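Local coordinates for protein clostridium acetobutylicum Q97KL0 (Clostridium acetobutylicum, PDB 1XBF) that is of unknown function, belongs to the UPF0047 (YjbQ) family and assembles as a trimer, at residues A[4-9]-A[126-131]. Sequence-based numbering, arbitrary orientation.
Sequences VIEYSL and KVFVKI
K126 sets its CA 3.3 Å from Y7 O, a CA-H...O contact, where strand 126-131 runs antiparallel to strand 5-9, the outermost strand of its sheet within this chain. A bend at chi2 (-69°) lays CD against the same carbonyl, and a second at chi4 turns NZ toward the E6 carboxylate; K126 NZ and E6 OE1 form a long salt bridge at 4.0 Å. V127 exchanges two backbone hydrogen bonds with Y7; on the face turned to helix 21-31, V127 CG1 touches both Y7 CB and L9 CD2, 3.6 Å from L9 CD2. F128 and E6 form the next, non-hydrogen-bonded pair. Their side chains run the same way, E6 CG lying obliquely 3.5 Å from F128 CD1, with carboxylate and ring 77° apart; K107 of a second subunit makes a cation-pi contact with this ring. V129 is again bonded both ways, to I5, and its CG2 meets the edge of the Y7 ring, in plane, 3.8 Å from CE1. Beyond it the aliphatic chain of K130 runs tightly past V4 CG1. Antiparallel pairing thus joins the chain's two ends: V127, V129, I5 and Y7 pack inward, while the long E6–K126 pair probably adds modest electrostatic attraction beside the subunit interface.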
ATOM      1  N   VAL A   4     -12.751 -12.831  11.190  1.00 47.58           N
ATOM      2  CA  VAL A   4     -12.907 -11.547  10.443  1.00 47.44           C
ATOM      3  C   VAL A   4     -14.368 -11.112  10.354  1.00 47.40           C
ATOM      4  O   VAL A   4     -15.262 -11.944  10.205  1.00 47.98           O
ATOM      5  CB  VAL A   4     -12.364 -11.672   8.999  1.00 47.24           C
ATOM      6  CG1 VAL A   4     -10.902 -12.061   9.028  1.00 47.92           C
ATOM      7  CG2 VAL A   4     -13.168 -12.698   8.221  1.00 46.64           C
ATOM      8  N   ILE A   5     -14.608  -9.808  10.452  1.00 46.44           N
ATOM      9  CA  ILE A   5     -15.965  -9.288  10.355  1.00 45.98           C
ATOM     10  C   ILE A   5     -16.108  -8.437   9.101  1.00 45.76           C
ATOM     11  O   ILE A   5     -15.196  -7.702   8.722  1.00 45.51           O
ATOM     12  CB  ILE A   5     -16.363  -8.448  11.600  1.00 46.58           C
ATOM     13  CG1 ILE A   5     -15.404  -7.272  11.792  1.00 46.86           C
ATOM     14  CG2 ILE A   5     -16.360  -9.333  12.837  1.00 46.29           C
ATOM     15  CD1 ILE A   5     -14.048  -7.664  12.350  1.00 48.84           C
ATOM     16  N   GLU A   6     -17.260  -8.554   8.455  1.00 44.89           N
ATOM     17  CA  GLU A   6     -17.531  -7.816   7.233  1.00 44.91           C
ATOM     18  C   GLU A   6     -18.552  -6.712   7.479  1.00 44.97           C
ATOM     19  O   GLU A   6     -19.678  -6.985   7.894  1.00 44.97           O
ATOM     20  CB  GLU A   6     -18.044  -8.783   6.164  1.00 44.88           C
ATOM     21  CG  GLU A   6     -17.059  -9.895   5.844  1.00 47.17           C
ATOM     22  CD  GLU A   6     -17.669 -11.031   5.052  1.00 48.26           C
ATOM     23  OE1 GLU A   6     -18.242 -10.771   3.971  1.00 49.48           O
ATOM     24  OE2 GLU A   6     -17.571 -12.188   5.513  1.00 49.06           O
ATOM     25  N   TYR A   7     -18.149  -5.468   7.239  1.00 43.64           N
ATOM     26  CA  TYR A   7     -19.044  -4.330   7.418  1.00 44.19           C
ATOM     27  C   TYR A   7     -19.611  -3.914   6.069  1.00 43.91           C
ATOM     28  O   TYR A   7     -18.965  -4.080   5.036  1.00 44.43           O
ATOM     29  CB  TYR A   7     -18.302  -3.149   8.044  1.00 45.33           C
ATOM     30  CG  TYR A   7     -17.848  -3.380   9.465  1.00 47.09           C
ATOM     31  CD1 TYR A   7     -16.493  -3.418   9.787  1.00 46.65           C
ATOM     32  CD2 TYR A   7     -18.774  -3.534  10.497  1.00 47.94           C
ATOM     33  CE1 TYR A   7     -16.068  -3.599  11.102  1.00 47.82           C
ATOM     34  CE2 TYR A   7     -18.359  -3.718  11.819  1.00 48.82           C
ATOM     35  CZ  TYR A   7     -17.005  -3.748  12.113  1.00 48.06           C
ATOM     36  OH  TYR A   7     -16.591  -3.925  13.413  1.00 49.88           O
ATOM     37  N   SER A   8     -20.823  -3.374   6.081  1.00 43.40           N
ATOM     38  CA  SER A   8     -21.482  -2.940   4.855  1.00 44.66           C
ATOM     39  C   SER A   8     -21.374  -1.424   4.708  1.00 44.53           C
ATOM     40  O   SER A   8     -21.551  -0.687   5.675  1.00 45.86           O
ATOM     41  CB  SER A   8     -22.951  -3.377   4.882  1.00 44.86           C
ATOM     42  OG  SER A   8     -23.646  -2.923   3.738  1.00 47.43           O
ATOM     43  N   LEU A   9     -21.071  -0.966   3.495  1.00 45.11           N
ATOM     44  CA  LEU A   9     -20.924   0.461   3.216  1.00 45.80           C
ATOM     45  C   LEU A   9     -21.785   0.902   2.052  1.00 46.26           C
ATOM     46  O   LEU A   9     -21.861   0.220   1.031  1.00 46.59           O
ATOM     47  CB  LEU A   9     -19.472   0.810   2.868  1.00 46.63           C
ATOM     48  CG  LEU A   9     -18.387   0.954   3.932  1.00 46.91           C
ATOM     49  CD1 LEU A   9     -18.740   2.100   4.859  1.00 48.54           C
ATOM     50  CD2 LEU A   9     -18.236  -0.341   4.697  1.00 48.41           C
ATOM     51  N   LYS A 126     -18.387  -3.407   0.709  1.00 30.78           N
ATOM     52  CA  LYS A 126     -18.009  -4.173   1.883  1.00 31.93           C
ATOM     53  C   LYS A 126     -16.570  -3.823   2.250  1.00 32.05           C
ATOM     54  O   LYS A 126     -15.794  -3.347   1.421  1.00 29.71           O
ATOM     55  CB  LYS A 126     -18.083  -5.675   1.596  1.00 33.63           C
ATOM     56  CG  LYS A 126     -19.485  -6.246   1.416  1.00 37.83           C
ATOM     57  CD  LYS A 126     -20.253  -6.241   2.730  1.00 41.78           C
ATOM     58  CE  LYS A 126     -21.480  -7.134   2.649  1.00 43.30           C
ATOM     59  NZ  LYS A 126     -21.101  -8.538   2.317  1.00 45.34           N
ATOM     60  N   VAL A 127     -16.217  -4.057   3.503  1.00 32.10           N
ATOM     61  CA  VAL A 127     -14.863  -3.812   3.949  1.00 31.82           C
ATOM     62  C   VAL A 127     -14.607  -4.883   4.994  1.00 32.01           C
ATOM     63  O   VAL A 127     -15.437  -5.098   5.880  1.00 30.15           O
ATOM     64  CB  VAL A 127     -14.700  -2.385   4.546  1.00 32.62           C
ATOM     65  CG1 VAL A 127     -15.468  -2.258   5.850  1.00 31.36           C
ATOM     66  CG2 VAL A 127     -13.222  -2.077   4.752  1.00 34.34           C
ATOM     67  N   PHE A 128     -13.486  -5.588   4.865  1.00 30.66           N
ATOM     68  CA  PHE A 128     -13.154  -6.638   5.817  1.00 30.59           C
ATOM     69  C   PHE A 128     -12.151  -6.125   6.837  1.00 32.28           C
ATOM     70  O   PHE A 128     -11.218  -5.398   6.492  1.00 31.28           O
ATOM     71  CB  PHE A 128     -12.540  -7.856   5.122  1.00 29.51           C
ATOM     72  CG  PHE A 128     -13.307  -8.344   3.928  1.00 28.09           C
ATOM     73  CD1 PHE A 128     -14.687  -8.201   3.852  1.00 29.32           C
ATOM     74  CD2 PHE A 128     -12.643  -9.001   2.897  1.00 29.39           C
ATOM     75  CE1 PHE A 128     -15.398  -8.711   2.764  1.00 30.48           C
ATOM     76  CE2 PHE A 128     -13.339  -9.518   1.805  1.00 29.82           C
ATOM     77  CZ  PHE A 128     -14.722  -9.374   1.736  1.00 31.20           C
ATOM     78  N   VAL A 129     -12.345  -6.508   8.094  1.00 30.98           N
ATOM     79  CA  VAL A 129     -11.447  -6.098   9.158  1.00 32.21           C
ATOM     80  C   VAL A 129     -10.991  -7.335   9.920  1.00 34.06           C
ATOM     81  O   VAL A 129     -11.809  -8.065  10.482  1.00 33.54           O
ATOM     82  CB  VAL A 129     -12.139  -5.128  10.141  1.00 31.39           C
ATOM     83  CG1 VAL A 129     -11.156  -4.670  11.200  1.00 31.04           C
ATOM     84  CG2 VAL A 129     -12.695  -3.932   9.381  1.00 30.22           C
ATOM     85  N   LYS A 130      -9.688  -7.589   9.918  1.00 34.51           N
ATOM     86  CA  LYS A 130      -9.162  -8.741  10.634  1.00 36.54           C
ATOM     87  C   LYS A 130      -8.232  -8.269  11.741  1.00 37.85           C
ATOM     88  O   LYS A 130      -7.302  -7.499  11.499  1.00 36.92           O
ATOM     89  CB  LYS A 130      -8.418  -9.677   9.677  1.00 37.78           C
ATOM     90  CG  LYS A 130      -7.958 -10.982  10.320  1.00 39.27           C
ATOM     91  CD  LYS A 130      -7.432 -11.961   9.278  1.00 41.36           C
ATOM     92  CE  LYS A 130      -7.068 -13.306   9.907  1.00 43.72           C
ATOM     93  NZ  LYS A 130      -8.256 -14.018  10.466  1.00 42.55           N
ATOM     94  N   ILE A 131      -8.504  -8.718  12.961  1.00 38.83           N
ATOM     95  CA  ILE A 131      -7.680  -8.353  14.099  1.00 41.52           C
ATOM     96  C   ILE A 131      -6.716  -9.497  14.383  1.00 43.85           C
ATOM     97  O   ILE A 131      -7.140 -10.626  14.648  1.00 43.95           O
ATOM     98  CB  ILE A 131      -8.545  -8.095  15.350  1.00 42.33           C
ATOM     99  CG1 ILE A 131      -9.565  -6.993  15.059  1.00 42.15           C
ATOM    100  CG2 ILE A 131      -7.664  -7.677  16.515  1.00 41.49           C
ATOM    101  CD1 ILE A 131      -8.937  -5.643  14.752  1.00 42.25           C
TER